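Local coordinates for protein POU domain, class 6, transcription factor 1 (Homo sapiens, PDB 3D1N) that binds DNA, here the promoter of the corticotrophin-releasing hormone gene, as a POU-family transcription factor that probably prefers a variant of the octamer motif, at residues Q29-T34 with P62-W67; L22-V27 with A43-E48. The protein carries 2 engineered substitutions. All blocks are in the same frame, centred on the assembly; numbering follows the deposited sequence.

Overall arrangement
From the N terminus, helix 4-18 leads into helix 24-31, the element that both contacts share. Its start pairs with helix 41-49 in contact 2, which closes a loop over the turn between these two helices of the helix-turn-helix. Its end takes part in contact 1, which closes a longer loop around helix 41-49 and returns the chain on helix 54-73. Because the four segments alternate along the chain, the two loops cross rather than nest. Their centres are about 11 Å apart, and Leu-64 of contact 1 packs on Phe-47 of contact 2. Between them they join helices 24-31, 41-49 and 54-73 of the POU-specific domain; the homeodomain follows later in the chain.

Contact 1 of 2, residues Q29-T34 with P62-W67; sequences QAMTAT and PVLEKW. Unlike the reference sequence in segment 29-34: Met-31 (reference Leu).
Met-31 and Trp-67 meet at the margin of the apolar core of the POU-specific domain, where the last turn of helix 24-31 leans on helix 54-73. Met-31, modelled as selenomethionine where the reference sequence has leucine, makes the largest share of the contact. Its CB lies over one face of the indole, 3.5 Å from the centroid of the Trp-67 five-membered ring and 14° off the ring normal, which makes a CH-pi contact. The SE atom of Met-31 stands above the same ring at the greater distance of 5.0 Å from that centroid, a distant Met-aromatic approach.

Beyond CG the chain turns at its last torsion (chi3 -55°), and this bend brings CE of Met-31 to 3.6 Å from CB of Trp-67 and 3.7 Å from CG2 of Val-63. The first bond of the Leu-64 side chain points away from the segment of Met-31, but CD2 of Leu-64 still touches SE of Met-31 at 3.5 Å, the two side chains crossing nearly at right angles. Farther along the indole, CB of Ala-30 rests obliquely against CZ2 of Trp-67 at 3.6 Å. No hydrogen bond joins the segments, so shape and apolar surface do the work.

Helix 24-31 stops here, with Thr-32 the first residue to leave helical geometry. Leu-64 goes on to Phe-9 and Phe-13 of helix 4-18, Tyr-39, in a loop, touches Met-31 and Val-63, and helix 79-86 borders the indole, Phe-85 meeting Trp-67 edge-to-face and Val-86 touching Ala-30.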
ATOM      1  N   GLN K  29       4.925   8.919 -19.931  1.00 87.38           N
ATOM      2  CA  GLN K  29       4.115   8.454 -21.049  1.00 98.03           C
ATOM      3  C   GLN K  29       3.496   9.610 -21.837  1.00102.27           C
ATOM      4  O   GLN K  29       3.379   9.552 -23.064  1.00 99.29           O
ATOM      5  CB  GLN K  29       3.039   7.479 -20.553  1.00101.90           C
ATOM      6  CG  GLN K  29       1.814   7.353 -21.447  1.00102.59           C
ATOM      7  CD  GLN K  29       0.764   8.412 -21.150  1.00117.67           C
ATOM      8  OE1 GLN K  29       0.096   8.913 -22.061  1.00117.90           O
ATOM      9  NE2 GLN K  29       0.619   8.766 -19.867  1.00 98.52           N
ATOM     10  N   ALA K  30       3.106  10.663 -21.127  1.00101.15           N
ATOM     11  CA  ALA K  30       2.529  11.838 -21.763  1.00101.90           C
ATOM     12  C   ALA K  30       3.628  12.779 -22.233  1.00102.44           C
ATOM     13  O   ALA K  30       3.637  13.211 -23.384  1.00104.00           O
ATOM     14  CB  ALA K  30       1.602  12.555 -20.803  1.00104.68           C
HETATM   15  N   MSE K  31       4.558  13.085 -21.336  1.00 96.88           N
HETATM   16  CA  MSE K  31       5.604  14.051 -21.629  1.00100.92           C
HETATM   17  C   MSE K  31       6.629  13.507 -22.616  1.00103.46           C
HETATM   18  O   MSE K  31       7.528  14.227 -23.050  1.00103.06           O
HETATM   19  CB  MSE K  31       6.285  14.527 -20.346  1.00 99.48           C
HETATM   20  CG  MSE K  31       7.537  13.766 -19.962  1.00 87.28           C
HETATM   21 SE   MSE K  31       8.444  14.636 -18.456  1.00135.41          SE
HETATM   22  CE  MSE K  31       8.674  16.456 -19.198  1.00112.60           C
ATOM     23  N   THR K  32       6.486  12.236 -22.973  1.00106.58           N
ATOM     24  CA  THR K  32       7.301  11.659 -24.029  1.00108.00           C
ATOM     25  C   THR K  32       7.083  12.476 -25.300  1.00115.72           C
ATOM     26  O   THR K  32       5.960  12.883 -25.600  1.00111.37           O
ATOM     27  CB  THR K  32       6.944  10.193 -24.273  1.00102.56           C
ATOM     28  OG1 THR K  32       7.917   9.601 -25.137  1.00105.33           O
ATOM     29  CG2 THR K  32       5.572  10.080 -24.904  1.00107.46           C
ATOM     30  N   ALA K  33       8.166  12.710 -26.035  1.00129.87           N
ATOM     31  CA  ALA K  33       8.217  13.724 -27.101  1.00135.26           C
ATOM     32  C   ALA K  33       7.029  13.833 -28.076  1.00142.48           C
ATOM     33  O   ALA K  33       6.443  14.908 -28.195  1.00148.31           O
ATOM     34  CB  ALA K  33       9.540  13.638 -27.865  1.00130.45           C
ATOM     35  N   THR K  34       6.670  12.757 -28.778  1.00140.35           N
ATOM     36  CA  THR K  34       7.289  11.443 -28.633  1.00144.49           C
ATOM     37  C   THR K  34       8.290  11.159 -29.763  1.00147.31           C
ATOM     38  O   THR K  34       8.835  10.057 -29.863  1.00142.65           O
ATOM     39  CB  THR K  34       6.208  10.332 -28.589  1.00142.13           C
ATOM     40  OG1 THR K  34       5.103  10.771 -27.786  1.00133.45           O
ATOM     41  CG2 THR K  34       6.770   9.035 -28.011  1.00123.33           C
ATOM     42  N   PRO K  62      15.250  20.639 -16.030  1.00104.99           N
ATOM     43  CA  PRO K  62      14.574  21.720 -16.760  1.00105.22           C
ATOM     44  C   PRO K  62      13.304  21.280 -17.478  1.00103.50           C
ATOM     45  O   PRO K  62      12.233  21.835 -17.225  1.00108.49           O
ATOM     46  CB  PRO K  62      15.621  22.148 -17.794  1.00110.93           C
ATOM     47  CG  PRO K  62      16.932  21.763 -17.190  1.00103.32           C
ATOM     48  CD  PRO K  62      16.663  20.502 -16.434  1.00105.83           C
ATOM     49  N   VAL K  63      13.425  20.306 -18.375  1.00100.58           N
ATOM     50  CA  VAL K  63      12.280  19.844 -19.154  1.00114.85           C
ATOM     51  C   VAL K  63      11.170  19.308 -18.244  1.00110.55           C
ATOM     52  O   VAL K  63       9.999  19.255 -18.627  1.00104.22           O
ATOM     53  CB  VAL K  63      12.695  18.792 -20.219  1.00117.47           C
ATOM     54  CG1 VAL K  63      13.537  17.680 -19.594  1.00101.04           C
ATOM     55  CG2 VAL K  63      11.470  18.231 -20.942  1.00102.90           C
ATOM     56  N   LEU K  64      11.543  18.923 -17.028  1.00102.23           N
ATOM     57  CA  LEU K  64      10.554  18.515 -16.045  1.00101.67           C
ATOM     58  C   LEU K  64       9.655  19.679 -15.668  1.00105.98           C
ATOM     59  O   LEU K  64       8.459  19.651 -15.948  1.00108.04           O
ATOM     60  CB  LEU K  64      11.223  17.921 -14.812  1.00 95.91           C
ATOM     61  CG  LEU K  64      11.613  16.467 -15.079  1.00107.72           C
ATOM     62  CD1 LEU K  64      11.825  15.716 -13.782  1.00 91.67           C
ATOM     63  CD2 LEU K  64      10.535  15.785 -15.924  1.00 84.84           C
ATOM     64  N   GLU K  65      10.236  20.702 -15.047  1.00108.29           N
ATOM     65  CA  GLU K  65       9.496  21.912 -14.696  1.00107.36           C
ATOM     66  C   GLU K  65       8.681  22.486 -15.851  1.00107.23           C
ATOM     67  O   GLU K  65       7.571  22.980 -15.649  1.00105.71           O
ATOM     68  CB  GLU K  65      10.438  22.979 -14.144  1.00 97.87           C
ATOM     69  CG  GLU K  65      10.260  23.222 -12.663  1.00110.75           C
ATOM     70  CD  GLU K  65      11.481  23.845 -12.023  1.00114.11           C
ATOM     71  OE1 GLU K  65      11.445  24.106 -10.799  1.00116.02           O
ATOM     72  OE2 GLU K  65      12.477  24.065 -12.745  1.00116.82           O
ATOM     73  N   LYS K  66       9.229  22.417 -17.059  1.00105.10           N
ATOM     74  CA  LYS K  66       8.524  22.904 -18.240  1.00112.16           C
ATOM     75  C   LYS K  66       7.353  21.991 -18.606  1.00114.65           C
ATOM     76  O   LYS K  66       6.899  21.970 -19.752  1.00115.61           O
ATOM     77  CB  LYS K  66       9.486  23.036 -19.425  1.00108.74           C
ATOM     78  N   TRP K  67       6.876  21.238 -17.620  1.00112.87           N
ATOM     79  CA  TRP K  67       5.768  20.310 -17.807  1.00113.07           C
ATOM     80  C   TRP K  67       4.984  20.195 -16.510  1.00111.22           C
ATOM     81  O   TRP K  67       3.760  20.259 -16.509  1.00110.91           O
ATOM     82  CB  TRP K  67       6.291  18.935 -18.204  1.00106.08           C
ATOM     83  CG  TRP K  67       5.290  18.104 -18.938  1.00110.20           C
ATOM     84  CD1 TRP K  67       5.084  18.074 -20.288  1.00122.53           C
ATOM     85  CD2 TRP K  67       4.362  17.173 -18.371  1.00110.82           C
ATOM     86  NE1 TRP K  67       4.084  17.182 -20.597  1.00114.38           N
ATOM     87  CE2 TRP K  67       3.624  16.614 -19.439  1.00113.47           C
ATOM     88  CE3 TRP K  67       4.083  16.754 -17.068  1.00106.77           C
ATOM     89  CZ2 TRP K  67       2.626  15.660 -19.242  1.00111.60           C
ATOM     90  CZ3 TRP K  67       3.091  15.806 -16.874  1.00106.51           C
ATOM     91  CH2 TRP K  67       2.375  15.270 -17.956  1.00109.74           C
TER

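Contact 2 of 2, residues L22-V27 with A43-E48; sequences LTQTQV and AISRFE. Engineered in segment 43-48: Ser-45 (natural residue Cys). With nucleotides of chain C.
Gln-24 turns its CG anti to its own carbonyl carbon (chi1 -62°) and runs extended from there, which carries its amide across to Glu-48, whose side chain is extended in the same manner. NE2 of Gln-24 donates to OE1 of Glu-48 at 2.8 Å with an N-H...O angle of 149°. The acceptor lies in the amide plane but is met from above the carboxylate, the two flat groups being 74° apart. NE2 also donates to OP2 of DA11 of chain C; that bond is modelled very short, so its exact length is doubtful. OG of Ser-45, engineered in place of the natural cysteine, donates a hydrogen bond to the same OP2 of DA11 of chain C at 3.1 Å.

The backbone joins in as well: N of Gln-24, in the first turn of its helix, donates to OP2 of DA10 of chain C at 2.9 Å, where the helix end would probably favour the phosphate's negative charge. Gln-41 NE2 binds the amide oxygen of Gln-24, while Arg-17 forms a salt bridge with the other carboxylate oxygen of Glu-48, so both groups are held at two ends. Behind this polar layer, CG2 of Ile-44 lies 3.8 Å from CB of Gln-24, and CD1 of Ile-44 meets CG1 of Val-27 at 3.9 Å.

With an alanine at Gln-24, Glu-48 OE1 would probably lose its amide donor and the DA11 phosphate one of its grips. Helix 24-31 packed on helix 41-49, its start meeting the DNA backbone, is characteristic of the POU-specific helix-turn-helix; recognition helix 41-49 packs Ser-45 and Arg-46 on thymine bases.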
ATOM      1  N   LEU K  22      -1.212  11.171  -9.952  1.00 95.99           N
ATOM      2  CA  LEU K  22      -0.529  10.817 -11.196  1.00 88.01           C
ATOM      3  C   LEU K  22       0.546   9.745 -11.042  1.00 87.31           C
ATOM      4  O   LEU K  22       1.362   9.789 -10.112  1.00 78.84           O
ATOM      5  CB  LEU K  22       0.065  12.060 -11.849  1.00 78.71           C
ATOM      6  CG  LEU K  22      -0.922  12.782 -12.768  1.00 89.34           C
ATOM      7  CD1 LEU K  22      -0.261  13.986 -13.407  1.00 67.71           C
ATOM      8  CD2 LEU K  22      -1.470  11.835 -13.833  1.00 63.57           C
ATOM      9  N   THR K  23       0.537   8.782 -11.963  1.00 57.44           N
ATOM     10  CA  THR K  23       1.563   7.751 -11.982  1.00 77.94           C
ATOM     11  C   THR K  23       2.823   8.260 -12.696  1.00 85.58           C
ATOM     12  O   THR K  23       2.736   9.055 -13.642  1.00 70.70           O
ATOM     13  CB  THR K  23       1.060   6.473 -12.676  1.00 69.95           C
ATOM     14  OG1 THR K  23       0.638   6.780 -14.007  1.00 62.69           O
ATOM     15  CG2 THR K  23      -0.108   5.886 -11.925  1.00 54.59           C
ATOM     16  N   GLN K  24       3.988   7.822 -12.218  1.00 74.69           N
ATOM     17  CA  GLN K  24       5.245   8.065 -12.909  1.00 66.06           C
ATOM     18  C   GLN K  24       5.018   7.635 -14.331  1.00 63.39           C
ATOM     19  O   GLN K  24       5.461   8.274 -15.284  1.00 72.73           O
ATOM     20  CB  GLN K  24       6.369   7.208 -12.319  1.00 58.61           C
ATOM     21  CG  GLN K  24       6.670   7.486 -10.850  1.00 64.37           C
ATOM     22  CD  GLN K  24       7.688   6.521 -10.270  1.00 64.08           C
ATOM     23  OE1 GLN K  24       7.813   5.380 -10.723  1.00 55.09           O
ATOM     24  NE2 GLN K  24       8.420   6.973  -9.262  1.00 61.22           N
ATOM     25  N   THR K  25       4.296   6.541 -14.470  1.00 49.39           N
ATOM     26  CA  THR K  25       4.144   5.940 -15.773  1.00 71.16           C
ATOM     27  C   THR K  25       3.166   6.720 -16.636  1.00 55.76           C
ATOM     28  O   THR K  25       2.988   6.422 -17.806  1.00 69.08           O
ATOM     29  CB  THR K  25       3.793   4.443 -15.661  1.00 72.80           C
ATOM     30  OG1 THR K  25       3.237   3.980 -16.899  1.00 48.63           O
ATOM     31  CG2 THR K  25       2.830   4.197 -14.499  1.00 63.83           C
ATOM     32  N   GLN K  26       2.556   7.743 -16.059  1.00 76.16           N
ATOM     33  CA  GLN K  26       1.754   8.678 -16.841  1.00 86.05           C
ATOM     34  C   GLN K  26       2.619   9.841 -17.282  1.00 86.17           C
ATOM     35  O   GLN K  26       2.653  10.189 -18.460  1.00 85.09           O
ATOM     36  CB  GLN K  26       0.582   9.208 -16.021  1.00 80.35           C
ATOM     37  CG  GLN K  26      -0.670   8.371 -16.139  1.00 84.62           C
ATOM     38  CD  GLN K  26      -1.731   8.781 -15.142  1.00 79.69           C
ATOM     39  OE1 GLN K  26      -1.445   9.024 -13.959  1.00 58.60           O
ATOM     40  NE2 GLN K  26      -2.971   8.851 -15.612  1.00 78.91           N
ATOM     41  N   VAL K  27       3.299  10.443 -16.311  1.00 78.60           N
ATOM     42  CA  VAL K  27       4.237  11.527 -16.559  1.00 83.67           C
ATOM     43  C   VAL K  27       5.020  11.258 -17.835  1.00 84.26           C
ATOM     44  O   VAL K  27       4.770  11.872 -18.870  1.00 79.28           O
ATOM     45  CB  VAL K  27       5.231  11.686 -15.385  1.00 76.48           C
ATOM     46  CG1 VAL K  27       6.091  12.921 -15.573  1.00 77.48           C
ATOM     47  CG2 VAL K  27       4.490  11.761 -14.063  1.00 71.99           C
ATOM     48  N   ALA K  43      12.785   6.089 -16.044  1.00 58.01           N
ATOM     49  CA  ALA K  43      13.372   7.425 -15.993  1.00 57.82           C
ATOM     50  C   ALA K  43      12.813   8.197 -14.796  1.00 72.52           C
ATOM     51  O   ALA K  43      13.548   8.540 -13.858  1.00 56.62           O
ATOM     52  CB  ALA K  43      13.079   8.165 -17.283  1.00 48.11           C
ATOM     53  N   ILE K  44      11.501   8.436 -14.826  1.00 67.43           N
ATOM     54  CA  ILE K  44      10.813   9.168 -13.768  1.00 61.74           C
ATOM     55  C   ILE K  44      11.156   8.634 -12.387  1.00 67.61           C
ATOM     56  O   ILE K  44      11.516   9.393 -11.481  1.00 60.19           O
ATOM     57  CB  ILE K  44       9.299   9.075 -13.940  1.00 73.17           C
ATOM     58  CG1 ILE K  44       8.931   9.094 -15.429  1.00 81.68           C
ATOM     59  CG2 ILE K  44       8.613  10.183 -13.150  1.00 69.35           C
ATOM     60  CD1 ILE K  44       9.091  10.443 -16.103  1.00 71.82           C
ATOM     61  N   SER K  45      11.036   7.319 -12.233  1.00 54.76           N
ATOM     62  CA  SER K  45      11.423   6.676 -10.991  1.00 59.69           C
ATOM     63  C   SER K  45      12.844   7.077 -10.571  1.00 74.51           C
ATOM     64  O   SER K  45      13.017   7.735  -9.533  1.00 54.65           O
ATOM     65  CB  SER K  45      11.308   5.161 -11.111  1.00 45.60           C
ATOM     66  OG  SER K  45      11.780   4.552  -9.921  1.00 48.97           O
ATOM     67  N   ARG K  46      13.836   6.692 -11.392  1.00 75.16           N
ATOM     68  CA  ARG K  46      15.259   6.982 -11.146  1.00 69.76           C
ATOM     69  C   ARG K  46      15.455   8.448 -10.804  1.00 76.90           C
ATOM     70  O   ARG K  46      16.133   8.782  -9.832  1.00 70.75           O
ATOM     71  CB  ARG K  46      16.134   6.667 -12.369  1.00 70.23           C
ATOM     72  CG  ARG K  46      15.925   5.315 -13.025  1.00 74.03           C
ATOM     73  CD  ARG K  46      16.845   4.259 -12.476  1.00 64.41           C
ATOM     74  NE  ARG K  46      18.207   4.400 -12.978  1.00105.45           N
ATOM     75  CZ  ARG K  46      19.190   3.543 -12.714  1.00103.26           C
ATOM     76  NH1 ARG K  46      18.963   2.477 -11.951  1.00 94.68           N
ATOM     77  NH2 ARG K  46      20.403   3.752 -13.209  1.00 80.78           N
ATOM     78  N   PHE K  47      14.865   9.319 -11.619  1.00 60.05           N
ATOM     79  CA  PHE K  47      14.961  10.749 -11.383  1.00 70.72           C
ATOM     80  C   PHE K  47      14.572  11.093  -9.952  1.00 85.12           C
ATOM     81  O   PHE K  47      15.370  11.639  -9.180  1.00 72.49           O
ATOM     82  CB  PHE K  47      14.055  11.521 -12.333  1.00 50.93           C
ATOM     83  CG  PHE K  47      14.240  13.012 -12.244  1.00 92.38           C
ATOM     84  CD1 PHE K  47      13.562  13.758 -11.287  1.00 80.41           C
ATOM     85  CD2 PHE K  47      15.118  13.668 -13.103  1.00103.26           C
ATOM     86  CE1 PHE K  47      13.742  15.131 -11.198  1.00 91.26           C
ATOM     87  CE2 PHE K  47      15.304  15.040 -13.020  1.00 96.11           C
ATOM     88  CZ  PHE K  47      14.615  15.773 -12.064  1.00 99.24           C
ATOM     89  N   GLU K  48      13.324  10.771  -9.622  1.00 81.40           N
ATOM     90  CA  GLU K  48      12.764  11.032  -8.310  1.00 62.78           C
ATOM     91  C   GLU K  48      13.689  10.566  -7.211  1.00 74.49           C
ATOM     92  O   GLU K  48      14.042  11.331  -6.313  1.00 78.30           O
ATOM     93  CB  GLU K  48      11.441  10.300  -8.178  1.00 75.49           C
ATOM     94  CG  GLU K  48      10.352  10.853  -9.058  1.00 83.03           C
ATOM     95  CD  GLU K  48       8.987  10.382  -8.620  1.00 88.98           C
ATOM     96  OE1 GLU K  48       8.923   9.393  -7.857  1.00 85.68           O
ATOM     97  OE2 GLU K  48       7.984  11.005  -9.034  1.00100.41           O
TER
ATOM     98  P    DA C  10       3.476   5.524  -8.882  1.00 72.35           P
ATOM     99  OP1  DA C  10       3.293   6.649  -7.937  1.00 58.04           O
ATOM    100  OP2  DA C  10       3.433   5.716 -10.358  1.00 49.31           O
ATOM    101  O5'  DA C  10       4.823   4.821  -8.406  1.00 51.11           O
ATOM    102  C5'  DA C  10       4.913   4.284  -7.094  1.00 42.44           C
ATOM    103  C4'  DA C  10       6.184   3.447  -6.961  1.00 65.77           C
ATOM    104  O4'  DA C  10       6.092   2.195  -7.691  1.00 56.90           O
ATOM    105  C3'  DA C  10       7.458   4.124  -7.472  1.00 62.82           C
ATOM    106  O3'  DA C  10       8.406   4.100  -6.408  1.00 69.68           O
ATOM    107  C2'  DA C  10       7.879   3.325  -8.717  1.00 52.22           C
ATOM    108  C1'  DA C  10       7.300   1.947  -8.403  1.00 42.16           C
ATOM    109  N9   DA C  10       6.949   1.047  -9.513  1.00 34.81           N
ATOM    110  C8   DA C  10       6.143   1.306 -10.599  1.00 41.26           C
ATOM    111  N7   DA C  10       5.982   0.272 -11.416  1.00 33.33           N
ATOM    112  C5   DA C  10       6.730  -0.748 -10.819  1.00 36.80           C
ATOM    113  C6   DA C  10       6.976  -2.102 -11.181  1.00 35.71           C
ATOM    114  N6   DA C  10       6.453  -2.676 -12.286  1.00 26.08           N
ATOM    115  N1   DA C  10       7.787  -2.839 -10.370  1.00 30.71           N
ATOM    116  C2   DA C  10       8.295  -2.259  -9.275  1.00 34.49           C
ATOM    117  N3   DA C  10       8.125  -1.006  -8.818  1.00 27.52           N
ATOM    118  C4   DA C  10       7.328  -0.288  -9.646  1.00 37.93           C
ATOM    119  P    DA C  11       9.860   4.729  -6.605  1.00 69.03           P
ATOM    120  OP1  DA C  11      10.422   5.213  -5.318  1.00 54.49           O
ATOM    121  OP2  DA C  11       9.786   5.658  -7.755  1.00 54.37           O
ATOM    122  O5'  DA C  11      10.616   3.359  -6.935  1.00 52.95           O
ATOM    123  C5'  DA C  11      10.878   2.520  -5.804  1.00 51.77           C
ATOM    124  C4'  DA C  11      11.562   1.207  -6.168  1.00 63.51           C
ATOM    125  O4'  DA C  11      10.923   0.637  -7.330  1.00 57.37           O
ATOM    126  C3'  DA C  11      13.042   1.317  -6.508  1.00 46.46           C
ATOM    127  O3'  DA C  11      13.783   0.564  -5.564  1.00 59.26           O
ATOM    128  C2'  DA C  11      13.157   0.769  -7.934  1.00 57.93           C
ATOM    129  C1'  DA C  11      11.865  -0.010  -8.143  1.00 37.48           C
ATOM    130  N9   DA C  11      11.259   0.026  -9.472  1.00 39.21           N
ATOM    131  C8   DA C  11      10.721   1.109 -10.140  1.00 37.23           C
ATOM    132  N7   DA C  11      10.214   0.800 -11.329  1.00 32.97           N
ATOM    133  C5   DA C  11      10.432  -0.575 -11.435  1.00 35.62           C
ATOM    134  C6   DA C  11      10.134  -1.520 -12.446  1.00 38.97           C
ATOM    135  N6   DA C  11       9.517  -1.205 -13.588  1.00 28.13           N
ATOM    136  N1   DA C  11      10.490  -2.807 -12.235  1.00 34.93           N
ATOM    137  C2   DA C  11      11.098  -3.109 -11.078  1.00 42.01           C
ATOM    138  N3   DA C  11      11.431  -2.319 -10.052  1.00 32.13           N
ATOM    139  C4   DA C  11      11.067  -1.059 -10.299  1.00 22.08           C
ATOM    140  P    DT C   9      -2.335   2.617 -11.096  1.00 61.46           P
ATOM    141  OP1  DT C   9      -2.936   3.934 -10.764  1.00 49.12           O
ATOM    142  OP2  DT C   9      -2.438   2.096 -12.480  1.00 47.92           O
ATOM    143  O5'  DT C   9      -0.830   2.642 -10.577  1.00 51.16           O
ATOM    144  C5'  DT C   9      -0.659   3.005  -9.225  1.00 45.84           C
ATOM    145  C4'  DT C   9       0.762   2.751  -8.759  1.00 57.90           C
ATOM    146  O4'  DT C   9       1.088   1.354  -8.909  1.00 58.18           O
ATOM    147  C3'  DT C   9       1.850   3.517  -9.502  1.00 61.92           C
ATOM    148  O3'  DT C   9       2.436   4.368  -8.525  1.00 81.43           O
ATOM    149  C2'  DT C   9       2.793   2.423 -10.022  1.00 55.44           C
ATOM    150  C1'  DT C   9       2.478   1.258  -9.091  1.00 48.28           C
ATOM    151  N1   DT C   9       2.704  -0.138  -9.577  1.00 33.66           N
ATOM    152  C2   DT C   9       3.616  -0.930  -8.903  1.00 46.40           C
ATOM    153  O2   DT C   9       4.267  -0.535  -7.939  1.00 44.65           O
ATOM    154  N3   DT C   9       3.742  -2.206  -9.407  1.00 42.63           N
ATOM    155  C4   DT C   9       3.055  -2.754 -10.480  1.00 43.31           C
ATOM    156  O4   DT C   9       3.221  -3.910 -10.870  1.00 31.17           O
ATOM    157  C5   DT C   9       2.120  -1.871 -11.133  1.00 43.58           C
ATOM    158  C7   DT C   9       1.582  -2.289 -12.475  1.00 19.55           C
ATOM    159  C6   DT C   9       1.980  -0.622 -10.651  1.00 33.30           C
TER